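Local coordinates for cytosolic iron-sulfur protein assembly protein 1 (Saccharomyces cerevisiae, PDB 2HES) that serves as an essential component of the cytosolic iron-sulfur protein assembly machinery, required for the maturation of iron-sulfur proteins outside the mitochondria, at residues I36-V41 / S71-G76; G119-T124 / D185-V190; K129-W134 / A166-S171; D175-W180 / F212-G217; K227-D232 / E238-A243. All blocks are in the same frame, centred on the assembly; numbering follows the deposited sequence.

In the fold
The chain folds into a seven-bladed WD40 propeller, each blade a four-stranded antiparallel sheet. From the N terminus, interaction 1 comes first, closing a 29-residue loop between the third strand of the WD 1 sheet and the second strand of the next. Interaction 2 then closes a longer loop of 60 residues, with interaction 3, a loop of 31, nested inside it; both tie sheet 110-149 to sheet 156-193. Interaction 4, also closing 31 residues, crosses interaction 2 along the chain and carries the packing on to sheet 200-244. Interaction 5 follows in series, a hairpin within that last sheet with five residues between its segments, and meets interaction 4 through a salt bridge between Arg213 and Glu242.

Interaction 1 (I36-V41 / S71-G76); sequences IKLVSV and SLLAAG
Strands 36-40 and 72-76 run roughly antiparallel, their axes at 143° and no closer than 10.4 Å, with Ile36 lying opposite Ala75; at that spacing the backbones do not pair and the contact is made by side chains between two sheets. Ile36 divides its branches between two partners. With CG1 beside the backbone N (chi1 -60°), its CD1 runs out to Ala75 and meets CB of that residue at 3.7 Å, while Ile36 CG2 turns to Leu73 and lies 4.0 Å from Leu73 CD2. The same Leu73 methyl reaches Leu38, CD2 to CD2 at 4.2 Å, so that one branch of Leu73 serves two residues of the facing strand. Leu73 and each of these two residues point in opposite directions and lie alongside each other instead of meeting end on. Leu73 also packs on Val64 and Trp66, and Ile36 on Leu52 and Trp85. The strands are the third of one propeller blade and the second of the next. Since the four touching residues are buried and wholly apolar, with no hydrogen bond between the segments, the blades are held here by dispersion and the hydrophobic effect, without directional bonds.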
# COMPACT_ATOMS: atom_id res chain seq x y z
N ILE A 36 14.79 3.35 8.79
CA ILE A 36 13.92 2.20 8.51
C ILE A 36 14.09 1.02 9.50
O ILE A 36 15.17 0.47 9.63
CB ILE A 36 14.21 1.67 7.08
CG1 ILE A 36 13.94 2.77 6.06
CG2 ILE A 36 13.41 0.43 6.78
CD1 ILE A 36 14.95 2.82 4.93
N LYS A 37 13.01 0.58 10.13
CA LYS A 37 13.10 -0.47 11.14
C LYS A 37 12.47 -1.82 10.73
O LYS A 37 11.39 -1.90 10.12
CB LYS A 37 12.58 0.04 12.52
CG LYS A 37 13.13 1.43 12.92
CD LYS A 37 12.98 1.74 14.43
CE LYS A 37 13.48 3.14 14.74
NZ LYS A 37 13.36 3.53 16.19
N LEU A 38 13.19 -2.89 11.03
CA LEU A 38 12.81 -4.21 10.61
C LEU A 38 12.45 -5.04 11.82
O LEU A 38 13.18 -5.03 12.83
CB LEU A 38 13.93 -4.88 9.82
CG LEU A 38 14.59 -4.15 8.64
CD1 LEU A 38 15.37 -5.16 7.86
CD2 LEU A 38 13.58 -3.43 7.72
N VAL A 39 11.31 -5.72 11.72
CA VAL A 39 10.72 -6.49 12.81
C VAL A 39 10.47 -7.95 12.41
O VAL A 39 9.80 -8.25 11.40
CB VAL A 39 9.38 -5.84 13.29
CG1 VAL A 39 8.70 -6.65 14.37
CG2 VAL A 39 9.61 -4.40 13.77
N SER A 40 10.97 -8.86 13.23
CA SER A 40 10.71 -10.28 13.07
C SER A 40 9.33 -10.58 13.63
O SER A 40 9.01 -10.10 14.74
CB SER A 40 11.78 -11.10 13.81
OG SER A 40 11.56 -12.47 13.60
N VAL A 41 8.53 -11.36 12.90
CA VAL A 41 7.10 -11.56 13.18
C VAL A 41 6.62 -12.99 12.93
O VAL A 41 6.77 -13.51 11.83
CB VAL A 41 6.21 -10.62 12.32
CG1 VAL A 41 4.73 -10.95 12.52
CG2 VAL A 41 6.48 -9.17 12.65
N SER A 71 14.12 -10.92 0.06
CA SER A 71 14.59 -10.01 1.12
C SER A 71 15.35 -8.77 0.61
O SER A 71 16.26 -8.27 1.29
CB SER A 71 15.38 -10.76 2.20
OG SER A 71 16.30 -11.69 1.64
N LEU A 72 14.96 -8.27 -0.56
CA LEU A 72 15.39 -6.97 -1.04
C LEU A 72 14.29 -5.93 -0.81
O LEU A 72 13.12 -6.22 -1.07
CB LEU A 72 15.64 -7.04 -2.53
CG LEU A 72 16.03 -5.74 -3.22
CD1 LEU A 72 17.51 -5.65 -3.39
CD2 LEU A 72 15.33 -5.79 -4.59
N LEU A 73 14.68 -4.74 -0.36
CA LEU A 73 13.71 -3.71 0.10
C LEU A 73 13.88 -2.37 -0.60
O LEU A 73 15.00 -1.88 -0.76
CB LEU A 73 13.85 -3.51 1.62
CG LEU A 73 13.08 -2.38 2.30
CD1 LEU A 73 11.62 -2.69 2.36
CD2 LEU A 73 13.58 -2.19 3.74
N ALA A 74 12.76 -1.73 -0.95
CA ALA A 74 12.78 -0.38 -1.48
C ALA A 74 12.15 0.60 -0.48
O ALA A 74 11.21 0.22 0.24
CB ALA A 74 12.07 -0.33 -2.85
N ALA A 75 12.69 1.82 -0.41
CA ALA A 75 12.17 2.89 0.47
C ALA A 75 12.12 4.25 -0.21
O ALA A 75 13.16 4.76 -0.66
CB ALA A 75 13.00 2.96 1.81
N GLY A 76 10.92 4.84 -0.27
CA GLY A 76 10.67 6.15 -0.89
C GLY A 76 10.44 7.25 0.14
O GLY A 76 9.82 7.04 1.18

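Interaction 2 (G119-T124 / D185-V190); sequences GYYLAT and DDWECV
Tyr121 reaches from one blade of the propeller to the next and touches two residues there, Asp185 and Trp187. Its hydroxyl makes a weak hydrogen bond, Tyr121 OH to Asp185 OD1 at 3.5 Å, with the phenol ring and the carboxylate turned 75° against each other and the two side chains crossing at about a right angle. Nearer the backbone on the same ring, Tyr121 CE2 comes up to the edge of the indole, near its plane, 4.4 Å from Trp187 CZ2. The tyrosine is placed for both by a first torsion that sets CG beside its backbone N (chi1 -67°), and it leans on Ile133 and Ile146 of its own sheet and on Trp161 of the next.

Further out, Asp185 sits in the tight turn between strands 177-183 and 186-193. Its backbone has a positive phi of 66°, and its N is hydrogen-bonded to Asp182 OD2, a bond within the turn that probably steadies it, with the carboxylate at the blade boundary. Trp187 belongs to the outermost strand of its sheet yet is buried: its rings meet Trp161 with planes almost perpendicular, and Ile146, Ser147 and Leu149 of the neighbouring sheet also pack on it. At the far end of the indole, Trp187 CH2 lies 3.5 Å from the carbonyl oxygen, Ala166 O.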
# COMPACT_ATOMS: atom_id res chain seq x y z
N GLY A 119 8.78 -9.30 -9.69
CA GLY A 119 9.96 -8.74 -9.07
C GLY A 119 10.81 -7.89 -9.98
O GLY A 119 11.89 -7.40 -9.57
N TYR A 120 10.35 -7.67 -11.20
CA TYR A 120 11.15 -6.88 -12.14
C TYR A 120 10.83 -5.41 -12.26
O TYR A 120 11.61 -4.66 -12.81
CB TYR A 120 11.06 -7.47 -13.51
CG TYR A 120 11.65 -8.82 -13.63
CD1 TYR A 120 12.93 -9.10 -13.12
CD2 TYR A 120 10.95 -9.82 -14.29
CE1 TYR A 120 13.47 -10.39 -13.25
CE2 TYR A 120 11.50 -11.08 -14.44
CZ TYR A 120 12.75 -11.36 -13.92
OH TYR A 120 13.27 -12.63 -14.07
N TYR A 121 9.67 -4.98 -11.77
CA TYR A 121 9.26 -3.59 -11.95
C TYR A 121 9.01 -3.01 -10.58
O TYR A 121 8.45 -3.67 -9.71
CB TYR A 121 7.97 -3.52 -12.76
CG TYR A 121 8.12 -3.96 -14.19
CD1 TYR A 121 9.10 -3.40 -15.02
CD2 TYR A 121 7.27 -4.93 -14.72
CE1 TYR A 121 9.21 -3.81 -16.37
CE2 TYR A 121 7.38 -5.35 -16.04
CZ TYR A 121 8.36 -4.79 -16.85
OH TYR A 121 8.46 -5.21 -18.16
N LEU A 122 9.53 -1.81 -10.40
CA LEU A 122 9.29 -1.00 -9.23
C LEU A 122 8.61 0.27 -9.72
O LEU A 122 9.15 1.01 -10.54
CB LEU A 122 10.63 -0.68 -8.53
CG LEU A 122 10.53 0.27 -7.34
CD1 LEU A 122 9.81 -0.42 -6.23
CD2 LEU A 122 11.94 0.76 -6.85
N ALA A 123 7.39 0.49 -9.23
CA ALA A 123 6.66 1.74 -9.47
C ALA A 123 6.88 2.73 -8.34
O ALA A 123 6.91 2.34 -7.16
CB ALA A 123 5.17 1.44 -9.55
N THR A 124 7.01 4.00 -8.69
CA THR A 124 7.11 5.04 -7.68
C THR A 124 6.06 6.12 -7.98
O THR A 124 5.69 6.35 -9.14
CB THR A 124 8.54 5.64 -7.58
OG1 THR A 124 8.84 6.46 -8.72
CG2 THR A 124 9.63 4.52 -7.34
N ASP A 185 6.02 -2.87 -22.95
CA ASP A 185 6.66 -1.78 -22.21
C ASP A 185 6.13 -0.37 -22.52
O ASP A 185 6.57 0.60 -21.89
CB ASP A 185 8.20 -1.83 -22.34
CG ASP A 185 8.75 -3.24 -22.18
OD1 ASP A 185 9.30 -3.54 -21.09
OD2 ASP A 185 8.63 -4.05 -23.14
N ASP A 186 5.21 -0.27 -23.47
CA ASP A 186 4.43 0.95 -23.65
C ASP A 186 3.37 0.97 -22.55
O ASP A 186 2.28 0.45 -22.78
CB ASP A 186 3.72 0.95 -25.01
CG ASP A 186 2.95 2.27 -25.30
OD1 ASP A 186 2.95 3.19 -24.44
OD2 ASP A 186 2.36 2.39 -26.41
N TRP A 187 3.69 1.59 -21.41
CA TRP A 187 2.74 1.71 -20.28
C TRP A 187 1.78 2.86 -20.50
O TRP A 187 2.21 3.98 -20.78
CB TRP A 187 3.51 1.94 -18.95
CG TRP A 187 4.12 0.72 -18.43
CD1 TRP A 187 5.37 0.23 -18.71
CD2 TRP A 187 3.49 -0.24 -17.57
NE1 TRP A 187 5.55 -0.97 -18.07
CE2 TRP A 187 4.41 -1.28 -17.37
CE3 TRP A 187 2.23 -0.32 -16.96
CZ2 TRP A 187 4.12 -2.39 -16.57
CZ3 TRP A 187 1.95 -1.41 -16.16
CH2 TRP A 187 2.89 -2.43 -15.98
N GLU A 188 0.48 2.61 -20.36
CA GLU A 188 -0.47 3.70 -20.46
C GLU A 188 -1.63 3.48 -19.52
O GLU A 188 -1.75 2.39 -18.95
CB GLU A 188 -0.97 3.87 -21.88
CG GLU A 188 -1.55 2.63 -22.48
CD GLU A 188 -1.95 2.87 -23.92
OE1 GLU A 188 -2.37 4.01 -24.23
OE2 GLU A 188 -1.85 1.93 -24.73
N CYS A 189 -2.45 4.51 -19.35
CA CYS A 189 -3.60 4.44 -18.45
C CYS A 189 -4.75 3.81 -19.22
O CYS A 189 -5.08 4.28 -20.32
CB CYS A 189 -4.00 5.86 -17.96
SG CYS A 189 -5.44 5.77 -16.93
N VAL A 190 -5.29 2.71 -18.70
CA VAL A 190 -6.38 2.00 -19.39
C VAL A 190 -7.74 2.19 -18.71
O VAL A 190 -8.80 1.80 -19.25
CB VAL A 190 -6.06 0.50 -19.59
CG1 VAL A 190 -4.84 0.39 -20.52
CG2 VAL A 190 -5.85 -0.20 -18.28

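Interaction 3 (K129-W134 / A166-S171); sequences KSVWIW and ALLASS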
# COMPACT_ATOMS: atom_id res chain seq x y z
N LYS A 129 2.53 14.46 -9.30
CA LYS A 129 1.40 13.99 -10.13
C LYS A 129 1.77 12.81 -11.03
O LYS A 129 0.93 12.33 -11.79
CB LYS A 129 0.71 15.13 -10.93
CG LYS A 129 0.57 16.49 -10.18
CD LYS A 129 0.06 17.55 -11.18
CE LYS A 129 -0.19 18.91 -10.52
NZ LYS A 129 1.05 19.64 -10.10
N SER A 130 3.00 12.32 -10.93
CA SER A 130 3.40 11.22 -11.81
C SER A 130 3.56 9.88 -11.11
O SER A 130 3.65 9.77 -9.87
CB SER A 130 4.71 11.54 -12.52
OG SER A 130 5.76 11.43 -11.57
N VAL A 131 3.63 8.86 -11.96
CA VAL A 131 3.98 7.49 -11.59
C VAL A 131 5.12 7.13 -12.55
O VAL A 131 4.98 7.26 -13.78
CB VAL A 131 2.77 6.54 -11.79
CG1 VAL A 131 3.16 5.07 -11.46
CG2 VAL A 131 1.62 6.95 -10.84
N TRP A 132 6.24 6.73 -11.97
CA TRP A 132 7.40 6.21 -12.72
C TRP A 132 7.46 4.69 -12.62
O TRP A 132 7.14 4.10 -11.58
CB TRP A 132 8.68 6.86 -12.20
CG TRP A 132 8.82 8.34 -12.52
CD1 TRP A 132 7.86 9.34 -12.42
CD2 TRP A 132 10.02 8.99 -12.94
NE1 TRP A 132 8.39 10.55 -12.78
CE2 TRP A 132 9.71 10.37 -13.10
CE3 TRP A 132 11.32 8.54 -13.22
CZ2 TRP A 132 10.66 11.30 -13.53
CZ3 TRP A 132 12.28 9.48 -13.64
CH2 TRP A 132 11.94 10.85 -13.79
N ILE A 133 7.85 4.05 -13.74
CA ILE A 133 8.06 2.60 -13.76
C ILE A 133 9.54 2.35 -14.00
O ILE A 133 10.12 2.89 -14.98
CB ILE A 133 7.23 1.86 -14.86
CG1 ILE A 133 5.73 2.18 -14.77
CG2 ILE A 133 7.44 0.34 -14.73
CD1 ILE A 133 5.08 1.68 -13.55
N TRP A 134 10.16 1.61 -13.09
CA TRP A 134 11.59 1.28 -13.19
C TRP A 134 11.69 -0.24 -13.40
O TRP A 134 10.86 -1.01 -12.90
CB TRP A 134 12.36 1.68 -11.92
CG TRP A 134 12.48 3.19 -11.64
CD1 TRP A 134 11.59 3.97 -10.92
CD2 TRP A 134 13.53 4.07 -12.09
NE1 TRP A 134 12.04 5.29 -10.91
CE2 TRP A 134 13.22 5.37 -11.61
CE3 TRP A 134 14.71 3.89 -12.84
CZ2 TRP A 134 14.04 6.48 -11.86
CZ3 TRP A 134 15.52 5.00 -13.09
CH2 TRP A 134 15.19 6.28 -12.59
N ALA A 166 0.63 -7.81 -14.53
CA ALA A 166 1.41 -6.58 -14.60
C ALA A 166 0.38 -5.45 -14.80
O ALA A 166 0.28 -4.82 -15.86
CB ALA A 166 2.45 -6.66 -15.74
N LEU A 167 -0.40 -5.25 -13.75
CA LEU A 167 -1.42 -4.20 -13.73
C LEU A 167 -1.17 -3.38 -12.47
O LEU A 167 -0.99 -3.96 -11.37
CB LEU A 167 -2.78 -4.91 -13.64
CG LEU A 167 -4.08 -4.21 -13.96
CD1 LEU A 167 -4.07 -3.80 -15.43
CD2 LEU A 167 -5.30 -5.11 -13.67
N LEU A 168 -1.26 -2.06 -12.62
CA LEU A 168 -0.82 -1.15 -11.55
C LEU A 168 -2.00 -0.23 -11.28
O LEU A 168 -2.66 0.22 -12.24
CB LEU A 168 0.35 -0.31 -12.04
CG LEU A 168 0.87 0.71 -11.04
CD1 LEU A 168 1.47 0.09 -9.80
CD2 LEU A 168 1.88 1.61 -11.74
N ALA A 169 -2.28 0.03 -10.01
CA ALA A 169 -3.34 1.01 -9.59
C ALA A 169 -2.72 2.18 -8.82
O ALA A 169 -2.00 1.95 -7.84
CB ALA A 169 -4.38 0.30 -8.72
N SER A 170 -3.02 3.41 -9.23
CA SER A 170 -2.52 4.60 -8.52
C SER A 170 -3.71 5.35 -7.97
O SER A 170 -4.76 5.37 -8.61
CB SER A 170 -1.71 5.50 -9.45
OG SER A 170 -2.44 5.90 -10.57
N SER A 171 -3.56 5.90 -6.79
CA SER A 171 -4.66 6.60 -6.11
C SER A 171 -4.22 8.02 -5.84
O SER A 171 -3.10 8.24 -5.42
CB SER A 171 -4.99 5.92 -4.79
OG SER A 171 -5.43 4.57 -4.94
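An interface between consecutive propeller blades is formed here by Val131 and Ile133 on one side and Leu168 and Ser170 on the other. Strands 131-134 and 167-171 run roughly antiparallel (151°) with axes 10.0 Å apart at closest, a gap that the side chains bridge. Leu168 reaches tip to tip toward both facing residues: its CD2 lies 3.7 Å from Val131 CG1, and the same CD2 is 3.7 Å from Ile133 CD1. The other valine branch, Val131 CG2, rests 3.9 Å from Ser170 CB, so the serine offers its carbon to the apolar layer. Its oxygen, held between the backbone N and the carbonyl carbon (chi1 57°), is engaged within its own blade, where Ser170 OG is hydrogen-bonded to His152 NE2 and to Trp180 NE1. That buried hydroxyl is therefore gripped by two partners. A serine bonded to a histidine and a tryptophan in this way is typical of the structural tetrad of WD40 repeats.

Interaction 4 (D175-W180 / F212-G217); sequences DTVRIW and FRLCSG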
# COMPACT_ATOMS: atom_id res chain seq x y z
N ASP A 175 -8.94 12.64 -6.73
CA ASP A 175 -10.17 11.86 -6.41
C ASP A 175 -10.37 10.61 -7.28
O ASP A 175 -11.42 9.93 -7.17
CB ASP A 175 -11.46 12.70 -6.49
CG ASP A 175 -11.42 13.95 -5.62
OD1 ASP A 175 -10.55 14.08 -4.74
OD2 ASP A 175 -12.31 14.80 -5.82
N THR A 176 -9.37 10.30 -8.09
CA THR A 176 -9.44 9.10 -8.96
C THR A 176 -8.42 8.02 -8.59
O THR A 176 -7.45 8.25 -7.86
CB THR A 176 -9.28 9.43 -10.45
OG1 THR A 176 -7.90 9.74 -10.74
CG2 THR A 176 -10.19 10.60 -10.84
N VAL A 177 -8.77 6.80 -8.98
CA VAL A 177 -7.80 5.72 -9.12
C VAL A 177 -7.57 5.54 -10.64
O VAL A 177 -8.54 5.55 -11.41
CB VAL A 177 -8.32 4.40 -8.51
CG1 VAL A 177 -7.35 3.24 -8.84
CG2 VAL A 177 -8.52 4.54 -7.00
N ARG A 178 -6.31 5.38 -11.06
CA ARG A 178 -6.01 5.06 -12.45
C ARG A 178 -5.40 3.67 -12.52
O ARG A 178 -4.65 3.27 -11.62
CB ARG A 178 -5.07 6.09 -13.11
CG ARG A 178 -5.86 7.35 -13.48
CD ARG A 178 -4.98 8.34 -14.21
NE ARG A 178 -5.75 9.52 -14.52
CZ ARG A 178 -6.24 9.87 -15.69
NH1 ARG A 178 -6.03 9.12 -16.77
NH2 ARG A 178 -6.97 10.99 -15.76
N ILE A 179 -5.75 2.96 -13.58
CA ILE A 179 -5.22 1.61 -13.82
C ILE A 179 -4.28 1.73 -14.98
O ILE A 179 -4.62 2.34 -16.01
CB ILE A 179 -6.40 0.59 -14.15
CG1 ILE A 179 -7.50 0.57 -13.09
CG2 ILE A 179 -5.81 -0.84 -14.39
CD1 ILE A 179 -6.99 0.20 -11.70
N TRP A 180 -3.10 1.10 -14.87
CA TRP A 180 -2.08 1.22 -15.87
C TRP A 180 -1.66 -0.18 -16.29
O TRP A 180 -1.56 -1.08 -15.44
CB TRP A 180 -0.86 1.90 -15.28
CG TRP A 180 -1.19 3.19 -14.60
CD1 TRP A 180 -1.53 3.32 -13.29
CD2 TRP A 180 -1.08 4.52 -15.15
NE1 TRP A 180 -1.72 4.67 -13.00
CE2 TRP A 180 -1.45 5.42 -14.11
CE3 TRP A 180 -0.76 5.04 -16.43
CZ2 TRP A 180 -1.49 6.83 -14.30
CZ3 TRP A 180 -0.84 6.43 -16.62
CH2 TRP A 180 -1.19 7.31 -15.54
N PHE A 212 -10.76 -8.98 -12.66
CA PHE A 212 -10.20 -8.14 -11.58
C PHE A 212 -11.23 -7.35 -10.81
O PHE A 212 -12.25 -6.93 -11.36
CB PHE A 212 -9.20 -7.11 -12.15
CG PHE A 212 -8.33 -7.64 -13.26
CD1 PHE A 212 -7.45 -8.72 -13.04
CD2 PHE A 212 -8.40 -7.07 -14.53
CE1 PHE A 212 -6.66 -9.21 -14.07
CE2 PHE A 212 -7.59 -7.56 -15.59
CZ PHE A 212 -6.73 -8.63 -15.34
N ARG A 213 -10.94 -7.12 -9.53
CA ARG A 213 -11.67 -6.08 -8.76
C ARG A 213 -10.66 -5.34 -7.90
O ARG A 213 -9.52 -5.80 -7.74
CB ARG A 213 -12.75 -6.68 -7.85
CG ARG A 213 -13.85 -7.39 -8.62
CD ARG A 213 -15.03 -7.66 -7.68
NE ARG A 213 -14.65 -8.60 -6.62
CZ ARG A 213 -15.48 -9.02 -5.67
NH1 ARG A 213 -16.75 -8.58 -5.63
NH2 ARG A 213 -15.06 -9.89 -4.77
N LEU A 214 -11.08 -4.19 -7.38
CA LEU A 214 -10.16 -3.38 -6.57
C LEU A 214 -10.97 -2.69 -5.48
O LEU A 214 -12.10 -2.28 -5.77
CB LEU A 214 -9.53 -2.30 -7.48
CG LEU A 214 -8.57 -1.32 -6.87
CD1 LEU A 214 -7.17 -1.77 -7.24
CD2 LEU A 214 -8.84 0.13 -7.33
N CYS A 215 -10.43 -2.56 -4.25
CA CYS A 215 -11.10 -1.67 -3.28
C CYS A 215 -10.26 -0.44 -3.04
O CYS A 215 -9.01 -0.45 -3.19
CB CYS A 215 -11.38 -2.40 -1.96
SG CYS A 215 -9.88 -2.95 -1.06
N SER A 216 -10.92 0.65 -2.70
CA SER A 216 -10.20 1.92 -2.49
C SER A 216 -10.81 2.70 -1.32
O SER A 216 -12.02 2.60 -1.06
CB SER A 216 -10.25 2.82 -3.75
OG SER A 216 -11.62 3.08 -4.11
N GLY A 217 -9.98 3.47 -0.62
CA GLY A 217 -10.45 4.17 0.58
C GLY A 217 -10.16 5.64 0.46
O GLY A 217 -9.13 6.00 -0.07
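Val177 and Leu214 each bury 44 Å² in this contact and meet tip to tip, Val177 CG1 at 3.8 Å from Leu214 CD2. The valine is turned with CG1 anti to its backbone N (chi1 172°), which aims that methyl at the leucine and leaves the other, CG2, to face Ser216, with Val177 CG2 4.1 Å from Ser216 CB. The valine thus straddles two residues of strand 213-217, its two branches touching one each. Ile179, two residues on, also points toward the other segment and is partly covered by it, but stays beyond contact distance.

Ser216 contributes carbon, not oxygen, to the contact. Its hydroxyl is hydrogen-bonded to His196 NE2 and to Trp226 NE1, partners within its own blade, as in the serine position of a WD40 structural tetrad. With that polar atom satisfied, what faces Val177 is effectively apolar, and no hydrogen bond joins the two segments.

Strand 177-183 is the third of sheet 156-193, and strand 213-218 is the second of sheet 200-244. Val200, on the innermost strand of the second sheet, touches both Val177 and Ser216. Leu214 packs further on Ser203 and Phe205 of strand 200-205, and on Leu193 of strand 186-193, the outermost strand of the preceding blade.

Interaction 5 (K227-D232 / E238-A243); sequences KYMGDD and EWVCEA
Trp239, with a first torsion of -149° that lies off the staggered positions, lays one face of its indole against the Lys227-Tyr228 backbone and the CB of Tyr228, whose own CG is anti to the backbone N (chi1 169°). Tyr228 CB sits squarely over the six-membered ring, 3.9 Å from its centroid and 11° off the normal, a CH-pi contact. The phenol continues outward to Asp231, Tyr228 OH donating to Asp231 OD1 at 2.6 Å from above the carboxylate plane.

Four backbone bonds join the strands. Lys227 N donates to Val240 O at 2.8 Å and Val240 N returns a bond to Lys227 O; toward the turn, Met229 N meets Glu238 O at 2.7 Å, and Glu238 N meets Gly230 O at 2.8 Å. Met229 CG rests 4.0 Å from Val240 CG2. Near a classic bulge, where Glu242 and Ala243 both face Val225, Lys227 NZ forms a salt bridge with Glu242 OE1 at 3.4 Å, its hydrogen bond weak. The carboxylate's other oxygen is paired with Arg213. The pairing thus rests mainly on backbone bonds and the aromatic cover, with the surface lysine probably adding only modest electrostatic attraction.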
# COMPACT_ATOMS: atom_id res chain seq x y z
N LYS A 227 -15.19 -3.02 -10.09
CA LYS A 227 -15.17 -4.27 -10.83
C LYS A 227 -14.86 -4.04 -12.30
O LYS A 227 -15.47 -3.19 -12.94
CB LYS A 227 -16.56 -4.85 -10.79
CG LYS A 227 -16.75 -6.09 -11.72
CD LYS A 227 -18.21 -6.64 -11.54
CE LYS A 227 -18.55 -7.23 -10.25
NZ LYS A 227 -20.08 -7.39 -10.47
N TYR A 228 -13.90 -4.81 -12.82
CA TYR A 228 -13.60 -4.77 -14.25
C TYR A 228 -14.73 -5.42 -15.08
O TYR A 228 -15.24 -6.47 -14.70
CB TYR A 228 -12.30 -5.54 -14.45
CG TYR A 228 -11.92 -5.86 -15.85
CD1 TYR A 228 -11.50 -4.88 -16.72
CD2 TYR A 228 -11.88 -7.20 -16.29
CE1 TYR A 228 -11.08 -5.18 -18.01
CE2 TYR A 228 -11.42 -7.51 -17.59
CZ TYR A 228 -11.05 -6.48 -18.43
OH TYR A 228 -10.65 -6.76 -19.72
N MET A 229 -15.09 -4.78 -16.19
CA MET A 229 -16.26 -5.17 -16.99
C MET A 229 -15.85 -5.42 -18.45
O MET A 229 -16.70 -5.43 -19.33
CB MET A 229 -17.36 -4.07 -16.89
CG MET A 229 -17.95 -3.82 -15.50
SD MET A 229 -18.92 -5.21 -14.95
CE MET A 229 -20.36 -5.06 -16.01
N GLY A 230 -14.56 -5.65 -18.67
CA GLY A 230 -14.00 -6.06 -19.96
C GLY A 230 -13.37 -4.89 -20.70
O GLY A 230 -13.53 -3.72 -20.31
N ASP A 231 -12.65 -5.20 -21.77
CA ASP A 231 -12.00 -4.17 -22.58
C ASP A 231 -12.99 -3.55 -23.55
O ASP A 231 -13.94 -4.23 -23.95
CB ASP A 231 -10.85 -4.79 -23.34
CG ASP A 231 -9.64 -5.04 -22.46
OD1 ASP A 231 -9.70 -4.90 -21.22
OD2 ASP A 231 -8.58 -5.41 -23.01
N ASP A 232 -12.82 -2.27 -23.88
CA ASP A 232 -13.62 -1.64 -24.89
C ASP A 232 -12.93 -1.84 -26.24
O ASP A 232 -11.90 -2.51 -26.35
CB ASP A 232 -13.93 -0.18 -24.54
CG ASP A 232 -12.73 0.76 -24.72
OD1 ASP A 232 -11.67 0.29 -25.20
OD2 ASP A 232 -12.89 1.95 -24.36
N GLU A 238 -13.08 -1.17 -19.17
CA GLU A 238 -14.30 -0.65 -18.60
C GLU A 238 -14.39 -1.13 -17.17
O GLU A 238 -14.27 -2.31 -16.91
CB GLU A 238 -15.51 -1.11 -19.41
CG GLU A 238 -15.36 -0.79 -20.89
CD GLU A 238 -16.65 -0.85 -21.68
OE1 GLU A 238 -17.73 -1.17 -21.09
OE2 GLU A 238 -16.59 -0.61 -22.90
N TRP A 239 -14.61 -0.21 -16.25
CA TRP A 239 -14.65 -0.53 -14.83
C TRP A 239 -15.84 0.25 -14.21
O TRP A 239 -16.12 1.41 -14.64
CB TRP A 239 -13.25 -0.13 -14.27
CG TRP A 239 -12.81 -0.90 -13.19
CD1 TRP A 239 -13.47 -0.96 -12.02
CD2 TRP A 239 -11.61 -1.74 -13.03
NE1 TRP A 239 -12.80 -1.76 -11.15
CE2 TRP A 239 -11.68 -2.25 -11.72
CE3 TRP A 239 -10.52 -2.13 -13.86
CZ2 TRP A 239 -10.72 -3.10 -11.18
CZ3 TRP A 239 -9.54 -2.98 -13.30
CH2 TRP A 239 -9.68 -3.46 -11.98
N VAL A 240 -16.56 -0.35 -13.25
CA VAL A 240 -17.65 0.38 -12.52
C VAL A 240 -17.46 0.17 -11.03
O VAL A 240 -16.81 -0.77 -10.65
CB VAL A 240 -19.08 -0.07 -12.90
CG1 VAL A 240 -19.32 0.24 -14.39
CG2 VAL A 240 -19.36 -1.59 -12.48
N CYS A 241 -17.99 1.08 -10.20
CA CYS A 241 -17.99 0.87 -8.76
C CYS A 241 -19.19 -0.03 -8.48
O CYS A 241 -20.35 0.36 -8.79
CB CYS A 241 -18.16 2.21 -8.04
SG CYS A 241 -18.33 1.89 -6.30
N GLU A 242 -18.94 -1.24 -8.02
CA GLU A 242 -20.04 -2.17 -7.78
C GLU A 242 -20.65 -2.09 -6.40
O GLU A 242 -21.78 -2.50 -6.22
CB GLU A 242 -19.55 -3.57 -8.02
CG GLU A 242 -18.87 -4.18 -6.89
CD GLU A 242 -18.83 -5.70 -7.03
OE1 GLU A 242 -19.84 -6.38 -7.23
OE2 GLU A 242 -17.75 -6.19 -7.01
N ALA A 243 -19.93 -1.53 -5.42
CA ALA A 243 -20.46 -1.45 -4.05
C ALA A 243 -19.76 -0.37 -3.31
O ALA A 243 -18.60 -0.12 -3.58
CB ALA A 243 -20.18 -2.74 -3.35